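Local coordinates for erythrocyte membrane protein 1 (Plasmodium falciparum, PDB 2YK0), which probably binds receptors on the host cell surface as a parasite adhesin, the chain here being its N-terminal NTS-DBL1-alpha and CIDR-gamma double domain, at residues E534-F539 and V618-N623; D514-Y519 and K540-Q545. The protein carries 8 engineered substitutions. All blocks are in the same frame, centred on the assembly; numbering follows the deposited sequence.

Contact 1. Residues E534-F539 and V618-N623. With MG (magnesium ion), chain C.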
ATOM      1  N   GLU A 534      16.028  16.961   4.957  1.00 42.32           N
ATOM      2  CA  GLU A 534      17.121  16.728   4.035  1.00 41.47           C
ATOM      3  C   GLU A 534      17.321  15.266   3.960  1.00 46.93           C
ATOM      4  O   GLU A 534      16.995  14.563   4.899  1.00 45.13           O
ATOM      5  CB  GLU A 534      18.427  17.441   4.468  1.00 42.30           C
ATOM      6  CG  GLU A 534      18.896  18.491   3.469  0.50 45.99           C
ATOM      7  CD  GLU A 534      19.504  17.983   2.173  0.50 40.34           C
ATOM      8  OE1 GLU A 534      18.743  17.550   1.279  0.50  3.00           O
ATOM      9  OE2 GLU A 534      20.745  18.059   2.035  0.50 33.61           O
ATOM     10  N   SER A 535      17.807  14.781   2.832  1.00 48.49           N
ATOM     11  CA  SER A 535      18.115  13.361   2.704  1.00 50.06           C
ATOM     12  C   SER A 535      19.511  13.202   3.220  1.00 54.89           C
ATOM     13  O   SER A 535      20.365  14.021   2.898  1.00 54.78           O
ATOM     14  CB  SER A 535      18.082  12.914   1.239  1.00 55.29           C
ATOM     15  OG  SER A 535      19.264  13.268   0.532  1.00 64.24           O
ATOM     16  N   THR A 536      19.747  12.179   4.007  1.00 54.41           N
ATOM     17  CA  THR A 536      21.091  11.876   4.455  1.00 56.48           C
ATOM     18  C   THR A 536      21.680  10.864   3.459  1.00 63.96           C
ATOM     19  O   THR A 536      21.092  10.568   2.417  1.00 61.67           O
ATOM     20  CB  THR A 536      21.169  11.445   5.946  1.00 67.13           C
ATOM     21  OG1 THR A 536      22.497  11.051   6.232  1.00 73.17           O
ATOM     22  CG2 THR A 536      20.342  10.247   6.250  1.00 68.08           C
ATOM     23  N   CYS A 537      22.849  10.358   3.779  1.00 65.65           N
ATOM     24  CA  CYS A 537      23.512   9.354   3.002  1.00 68.92           C
ATOM     25  C   CYS A 537      22.761   8.042   3.223  1.00 69.29           C
ATOM     26  O   CYS A 537      22.285   7.454   2.256  1.00 68.61           O
ATOM     27  CB  CYS A 537      24.970   9.274   3.443  1.00 72.91           C
ATOM     28  SG  CYS A 537      25.803   7.739   2.970  1.00 79.09           S
ATOM     29  N   LEU A 538      22.599   7.644   4.513  1.00 63.70           N
ATOM     30  CA  LEU A 538      21.961   6.415   5.012  1.00 62.42           C
ATOM     31  C   LEU A 538      20.456   6.333   4.755  1.00 65.24           C
ATOM     32  O   LEU A 538      19.941   5.230   4.593  1.00 64.27           O
ATOM     33  CB  LEU A 538      22.203   6.324   6.529  1.00 62.06           C
ATOM     34  CG  LEU A 538      22.593   4.985   7.168  1.00 65.14           C
ATOM     35  CD1 LEU A 538      22.898   5.171   8.603  1.00 64.66           C
ATOM     36  CD2 LEU A 538      21.478   4.049   7.179  1.00 67.72           C
ATOM     37  N   PHE A 539      19.745   7.479   4.800  1.00 61.61           N
ATOM     38  CA  PHE A 539      18.289   7.555   4.632  1.00 61.34           C
ATOM     39  C   PHE A 539      17.901   8.551   3.578  1.00 64.23           C
ATOM     40  O   PHE A 539      18.536   9.592   3.459  1.00 64.39           O
ATOM     41  CB  PHE A 539      17.625   7.976   5.945  1.00 63.28           C
ATOM     42  CG  PHE A 539      17.870   7.012   7.068  1.00 65.27           C
ATOM     43  CD1 PHE A 539      18.996   7.130   7.874  1.00 67.37           C
ATOM     44  CD2 PHE A 539      16.991   5.961   7.308  1.00 68.90           C
ATOM     45  CE1 PHE A 539      19.241   6.215   8.901  1.00 70.35           C
ATOM     46  CE2 PHE A 539      17.232   5.048   8.340  1.00 69.76           C
ATOM     47  CZ  PHE A 539      18.355   5.183   9.130  1.00 68.73           C
ATOM     48  N   VAL A 618      28.016   5.153   7.675  1.00 67.54           N
ATOM     49  CA  VAL A 618      27.613   4.573   8.959  1.00 65.36           C
ATOM     50  C   VAL A 618      28.195   5.465  10.066  1.00 64.05           C
ATOM     51  O   VAL A 618      27.423   6.002  10.862  1.00 63.24           O
ATOM     52  CB  VAL A 618      28.044   3.078   9.090  1.00 68.99           C
ATOM     53  CG1 VAL A 618      27.481   2.441  10.357  1.00 68.61           C
ATOM     54  CG2 VAL A 618      27.625   2.267   7.870  1.00 68.52           C
ATOM     55  N   GLU A 619      29.540   5.715  10.020  1.00 56.90           N
ATOM     56  CA  GLU A 619      30.298   6.585  10.944  1.00 54.20           C
ATOM     57  C   GLU A 619      29.676   7.969  11.053  1.00 52.42           C
ATOM     58  O   GLU A 619      29.621   8.517  12.133  1.00 50.23           O
ATOM     59  CB  GLU A 619      31.770   6.693  10.526  1.00 55.07           C
ATOM     60  CG  GLU A 619      32.706   7.021  11.675  1.00 62.53           C
ATOM     61  CD  GLU A 619      34.114   7.448  11.293  1.00 99.17           C
ATOM     62  OE1 GLU A 619      34.657   6.926  10.288  1.00 90.95           O
ATOM     63  OE2 GLU A 619      34.694   8.275  12.034  1.00106.42           O
ATOM     64  N   GLU A 620      29.179   8.503   9.950  1.00 49.09           N
ATOM     65  CA  GLU A 620      28.479   9.780   9.880  1.00 49.58           C
ATOM     66  C   GLU A 620      27.262   9.728  10.848  1.00 53.06           C
ATOM     67  O   GLU A 620      27.164  10.556  11.751  1.00 51.11           O
ATOM     68  CB  GLU A 620      28.055  10.041   8.405  1.00 51.55           C
ATOM     69  CG  GLU A 620      27.760  11.486   8.001  1.00 68.02           C
ATOM     70  CD  GLU A 620      26.533  11.692   7.116  1.00 95.57           C
ATOM     71  OE1 GLU A 620      26.491  11.138   5.989  1.00 90.18           O
ATOM     72  OE2 GLU A 620      25.607  12.415   7.560  1.00 77.30           O
ATOM     73  N   TRP A 621      26.406   8.693  10.717  1.00 52.38           N
ATOM     74  CA  TRP A 621      25.203   8.511  11.540  1.00 53.13           C
ATOM     75  C   TRP A 621      25.561   8.122  12.969  1.00 57.72           C
ATOM     76  O   TRP A 621      24.996   8.684  13.921  1.00 58.60           O
ATOM     77  CB  TRP A 621      24.245   7.488  10.884  1.00 52.53           C
ATOM     78  CG  TRP A 621      22.992   7.186  11.668  1.00 54.00           C
ATOM     79  CD1 TRP A 621      21.782   7.817  11.575  1.00 56.87           C
ATOM     80  CD2 TRP A 621      22.833   6.157  12.657  1.00 54.07           C
ATOM     81  NE1 TRP A 621      20.898   7.287  12.489  1.00 56.40           N
ATOM     82  CE2 TRP A 621      21.518   6.264  13.168  1.00 57.95           C
ATOM     83  CE3 TRP A 621      23.703   5.190  13.212  1.00 55.33           C
ATOM     84  CZ2 TRP A 621      21.051   5.445  14.205  1.00 57.35           C
ATOM     85  CZ3 TRP A 621      23.234   4.372  14.230  1.00 56.69           C
ATOM     86  CH2 TRP A 621      21.926   4.504  14.719  1.00 57.38           C
ATOM     87  N   LEU A 622      26.483   7.138  13.110  1.00 52.41           N
ATOM     88  CA  LEU A 622      26.973   6.608  14.381  1.00 50.97           C
ATOM     89  C   LEU A 622      27.403   7.731  15.326  1.00 50.51           C
ATOM     90  O   LEU A 622      26.929   7.783  16.454  1.00 48.30           O
ATOM     91  CB  LEU A 622      28.132   5.621  14.119  1.00 51.38           C
ATOM     92  CG  LEU A 622      29.007   5.243  15.330  1.00 57.15           C
ATOM     93  CD1 LEU A 622      29.133   3.753  15.468  1.00 58.06           C
ATOM     94  CD2 LEU A 622      30.379   5.889  15.250  1.00 59.35           C
ATOM     95  N   ASN A 623      28.299   8.617  14.840  1.00 46.96           N
ATOM     96  CA  ASN A 623      28.890   9.742  15.557  1.00 46.84           C
ATOM     97  C   ASN A 623      27.855  10.745  15.966  1.00 52.51           C
ATOM     98  O   ASN A 623      27.914  11.246  17.097  1.00 53.09           O
ATOM     99  CB  ASN A 623      29.977  10.421  14.724  1.00 45.31           C
ATOM    100  CG  ASN A 623      31.282   9.658  14.646  1.00 70.88           C
ATOM    101  OD1 ASN A 623      31.677   8.925  15.572  1.00 68.47           O
ATOM    102  ND2 ASN A 623      32.016   9.866  13.556  1.00 60.32           N
TER
HETATM  103 MG    MG C1718      21.488  15.351   0.991  1.00 43.12          MG

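Contact 2. Residues D514-Y519 and K540-Q545. With SO4 (sulfate ion), chain D.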
ATOM      1  N   ASP A 514      19.806  18.881  19.295  1.00 46.03           N
ATOM      2  CA  ASP A 514      19.196  18.616  17.998  1.00 45.31           C
ATOM      3  C   ASP A 514      19.184  17.104  17.728  1.00 48.04           C
ATOM      4  O   ASP A 514      20.121  16.395  18.100  1.00 48.27           O
ATOM      5  CB  ASP A 514      19.942  19.398  16.903  1.00 47.17           C
ATOM      6  CG  ASP A 514      21.281  18.808  16.463  1.00 62.19           C
ATOM      7  OD1 ASP A 514      22.209  18.715  17.305  1.00 62.68           O
ATOM      8  OD2 ASP A 514      21.402  18.443  15.282  1.00 71.87           O
ATOM      9  N   VAL A 515      18.105  16.596  17.152  1.00 43.68           N
ATOM     10  CA  VAL A 515      17.995  15.161  16.907  1.00 43.08           C
ATOM     11  C   VAL A 515      17.676  14.886  15.477  1.00 48.56           C
ATOM     12  O   VAL A 515      16.865  15.585  14.865  1.00 46.54           O
ATOM     13  CB  VAL A 515      17.116  14.323  17.893  1.00 46.41           C
ATOM     14  CG1 VAL A 515      17.703  14.279  19.294  1.00 45.71           C
ATOM     15  CG2 VAL A 515      15.672  14.803  17.926  1.00 46.35           C
ATOM     16  N   ASP A 516      18.319  13.841  14.954  1.00 47.94           N
ATOM     17  CA  ASP A 516      18.197  13.401  13.583  1.00 48.41           C
ATOM     18  C   ASP A 516      17.186  12.263  13.424  1.00 52.94           C
ATOM     19  O   ASP A 516      17.529  11.066  13.378  1.00 53.22           O
ATOM     20  CB  ASP A 516      19.585  13.099  13.004  1.00 50.24           C
ATOM     21  CG  ASP A 516      20.031  14.074  11.930  1.00 53.87           C
ATOM     22  OD1 ASP A 516      19.533  15.251  11.936  1.00 50.89           O
ATOM     23  OD2 ASP A 516      20.858  13.660  11.062  1.00 55.27           O
ATOM     24  N   MET A 517      15.918  12.670  13.363  1.00 48.80           N
ATOM     25  CA  MET A 517      14.801  11.770  13.205  1.00 48.84           C
ATOM     26  C   MET A 517      14.627  11.287  11.770  1.00 54.51           C
ATOM     27  O   MET A 517      14.897  12.034  10.829  1.00 55.20           O
ATOM     28  CB  MET A 517      13.526  12.386  13.777  1.00 51.07           C
ATOM     29  CG  MET A 517      12.782  11.415  14.682  1.00 55.08           C
ATOM     30  SD  MET A 517      13.233  11.446  16.441  1.00 58.75           S
ATOM     31  CE  MET A 517      15.016  11.088  16.406  1.00 55.06           C
ATOM     32  N   ILE A 518      14.219  10.025  11.602  1.00 51.32           N
ATOM     33  CA  ILE A 518      14.024   9.457  10.271  1.00 51.67           C
ATOM     34  C   ILE A 518      12.659   9.906   9.717  1.00 58.77           C
ATOM     35  O   ILE A 518      11.618   9.603  10.304  1.00 59.13           O
ATOM     36  CB  ILE A 518      14.254   7.905  10.207  1.00 53.80           C
ATOM     37  CG1 ILE A 518      15.676   7.527  10.633  1.00 53.56           C
ATOM     38  CG2 ILE A 518      13.997   7.378   8.801  1.00 54.19           C
ATOM     39  CD1 ILE A 518      15.759   6.220  11.335  1.00 58.80           C
ATOM     40  N   TYR A 519      12.681  10.623   8.582  1.00 55.95           N
ATOM     41  CA  TYR A 519      11.484  11.105   7.903  1.00 55.40           C
ATOM     42  C   TYR A 519      11.461  10.557   6.488  1.00 61.68           C
ATOM     43  O   TYR A 519      11.801  11.269   5.544  1.00 60.92           O
ATOM     44  CB  TYR A 519      11.463  12.625   7.886  1.00 55.35           C
ATOM     45  CG  TYR A 519      10.073  13.184   7.767  1.00 55.51           C
ATOM     46  CD1 TYR A 519       9.504  13.432   6.525  1.00 57.49           C
ATOM     47  CD2 TYR A 519       9.345  13.521   8.895  1.00 56.34           C
ATOM     48  CE1 TYR A 519       8.232  13.983   6.413  1.00 59.89           C
ATOM     49  CE2 TYR A 519       8.073  14.072   8.797  1.00 57.70           C
ATOM     50  CZ  TYR A 519       7.510  14.286   7.556  1.00 67.58           C
ATOM     51  OH  TYR A 519       6.244  14.817   7.480  1.00 71.00           O
ATOM     52  N   LYS A 540      16.811   8.269   2.857  1.00 59.38           N
ATOM     53  CA  LYS A 540      16.279   9.158   1.827  1.00 58.75           C
ATOM     54  C   LYS A 540      15.522  10.346   2.484  1.00 61.64           C
ATOM     55  O   LYS A 540      14.844  11.108   1.801  1.00 63.07           O
ATOM     56  CB  LYS A 540      15.372   8.383   0.833  1.00 61.34           C
ATOM     57  CG  LYS A 540      16.002   7.131   0.225  1.00 80.29           C
ATOM     58  CD  LYS A 540      16.125   7.216  -1.291  1.00 98.06           C
ATOM     59  CE  LYS A 540      16.074   5.866  -1.979  1.00117.30           C
ATOM     60  NZ  LYS A 540      17.207   4.975  -1.600  1.00129.36           N
ATOM     61  N   GLY A 541      15.672  10.493   3.793  1.00 55.17           N
ATOM     62  CA  GLY A 541      15.061  11.559   4.565  1.00 53.88           C
ATOM     63  C   GLY A 541      15.487  11.531   6.016  1.00 56.36           C
ATOM     64  O   GLY A 541      15.449  10.473   6.661  1.00 55.77           O
ATOM     65  N   MET A 542      15.881  12.723   6.531  1.00 51.52           N
ATOM     66  CA  MET A 542      16.310  13.012   7.906  1.00 49.84           C
ATOM     67  C   MET A 542      15.711  14.332   8.406  1.00 53.10           C
ATOM     68  O   MET A 542      15.792  15.352   7.718  1.00 53.41           O
ATOM     69  CB  MET A 542      17.835  13.066   7.996  1.00 51.38           C
ATOM     70  CG  MET A 542      18.446  11.773   8.372  1.00 54.60           C
ATOM     71  SD  MET A 542      17.852  11.008   9.889  1.00 58.37           S
ATOM     72  CE  MET A 542      19.118   9.801  10.133  1.00 54.96           C
ATOM     73  N   ARG A 543      15.118  14.327   9.587  1.00 48.21           N
ATOM     74  CA  ARG A 543      14.534  15.562  10.070  1.00 48.13           C
ATOM     75  C   ARG A 543      15.242  16.016  11.331  1.00 57.86           C
ATOM     76  O   ARG A 543      15.178  15.336  12.357  1.00 58.68           O
ATOM     77  CB  ARG A 543      13.003  15.445  10.202  1.00 42.06           C
ATOM     78  CG  ARG A 543      12.274  16.533  10.976  1.00 41.42           C
ATOM     79  CD  ARG A 543      12.577  17.938  10.557  1.00 55.72           C
ATOM     80  NE  ARG A 543      11.557  18.858  11.048  1.00 71.49           N
ATOM     81  CZ  ARG A 543      11.576  20.174  10.855  1.00 83.34           C
ATOM     82  NH1 ARG A 543      12.598  20.743  10.222  1.00 67.83           N
ATOM     83  NH2 ARG A 543      10.585  20.933  11.306  1.00 65.76           N
ATOM     84  N   ASN A 544      15.970  17.148  11.231  1.00 55.72           N
ATOM     85  CA  ASN A 544      16.706  17.696  12.356  1.00 55.41           C
ATOM     86  C   ASN A 544      15.757  18.491  13.218  1.00 59.92           C
ATOM     87  O   ASN A 544      15.147  19.454  12.759  1.00 59.26           O
ATOM     88  CB  ASN A 544      17.881  18.527  11.903  1.00 57.26           C
ATOM     89  CG  ASN A 544      18.914  18.706  12.982  1.00 73.93           C
ATOM     90  OD1 ASN A 544      18.807  19.609  13.809  1.00 65.38           O
ATOM     91  ND2 ASN A 544      19.934  17.849  12.997  1.00 64.27           N
ATOM     92  N   GLN A 545      15.595  18.030  14.460  1.00 57.19           N
ATOM     93  CA  GLN A 545      14.699  18.587  15.458  1.00 56.18           C
ATOM     94  C   GLN A 545      15.494  19.203  16.592  1.00 58.78           C
ATOM     95  O   GLN A 545      16.182  18.502  17.327  1.00 56.91           O
ATOM     96  CB  GLN A 545      13.795  17.482  16.015  1.00 57.47           C
ATOM     97  CG  GLN A 545      12.701  16.990  15.086  1.00 70.21           C
ATOM     98  CD  GLN A 545      12.049  15.775  15.691  1.00 89.59           C
ATOM     99  OE1 GLN A 545      12.644  14.694  15.791  1.00 79.58           O
ATOM    100  NE2 GLN A 545      10.827  15.943  16.162  1.00 88.01           N
TER
HETATM  101  S   SO4 D1719      19.267   3.668   0.986  0.50134.41           S
HETATM  102  O1  SO4 D1719      18.956   5.103   1.079  0.50138.63           O
HETATM  103  O2  SO4 D1719      20.634   3.442   1.460  0.50139.10           O
HETATM  104  O3  SO4 D1719      18.307   2.888   1.793  1.00139.70           O
HETATM  105  O4  SO4 D1719      19.174   3.226  -0.403  1.00139.89           O

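Contact 1. Residues E534-F539 and V618-N623
Thr536, Cys537, Leu538 and Phe539, in the loop that leads into strand 542-552, meet Glu620 and Trp621 on one side of helix 611-636. Ahead of them, Glu534 and Ser535 belong to a magnesium site; Ser535 O lies 2.6 Å from the ion. The Thr536 and Glu620 side chains run alongside each other with opposite sense, Thr536 OG1 3.6 Å from Glu620 OE2. Cys537 lies beside the same carboxylate, with its CB 3.5 Å from Glu620 OE1. Its SG is in a disulfide with Cys617, on the same helix one residue before Val618, so loop and helix are joined covalently here. Leu538 CD1 lies 3.5 Å from Trp621 CB and close to Trp621 CG. Phe539 follows with CE1, 4.0 Å from Trp621 CD1. The indole reaches both residues because its CG stands anti to the backbone N (chi1 178°). The phenyl and the five-membered ring meet obliquely, their planes at 49°. Ser593 of helix 575-601 touches both Leu538 and Trp621. Apolar packing on Trp621 and the disulfide thus hold the CIDR-gamma loop to the helix, while the more exposed Glu620 carboxylate comes close without hydrogen-bonding to the loop.

Contact 2. Residues D514-Y519 and K540-Q545
An antiparallel strand pair forms one border of the four-stranded sheet in the CIDR-gamma part of the chain. Strand 511-518 is an outermost strand of that sheet, and 542-552 is its neighbour. Val515 with Gln545 and Met517 with Arg543 are hydrogen-bonded pairs. Arg543 N gives to Met517 O at 2.6 Å, and Gln545 N gives to Val515 O at 2.8 Å. Between these pairs, Asp516 faces Asn544 as a non-hydrogen-bonded pair. Beyond them, Tyr519 N makes a weak bond to Gly541 O. Tyr519 CB also lies against Arg543 CB. The guanidinium of Arg543 turns away from the strand pair to a salt bridge with Asp568. On the face that carries Asp516, Met542 lays its SD 3.3 Å from Met517 O. Met542 CE reaches Ile518 CG1 at 4.2 Å. At the start of 540-545, Lys540 NZ makes a weak hydrogen bond to a sulfate ion that Lys592 also binds. Asn544 bridges two carboxylates through its amide nitrogen. Asp514 OD2, which also has a salt bridge to Lys624, receives Asn544 ND2 at 2.8 Å on its anti lone pair, almost in the amide plane. Asp516 OD1 takes the same ND2, also at 2.8 Å, but from above its carboxylate plane, with the two flat groups turned 77° apart.

The centres of contact 1 and contact 2 are about 10 Å apart, and the two touch directly. Loop 534-539 runs straight into 540-545, and Glu534 O comes back to Met542 N at 2.7 Å, probably as a hydrogen bond. Met542 of contact 2 touches both segments of contact 1. Met542 CE lies 3.6 Å from Trp621 CD1, and Met542 CG packs on Thr536 CG2. On the other strand, Ile518 CD1 meets Phe539 CE2 at 3.5 Å. Helix 611-636 forms one side of contact 1 through Trp621 and borders contact 2, where Lys624 pairs with Asp514. The magnesium ion at Glu534 and Ser535 is about 8 Å from the Met542 side chain.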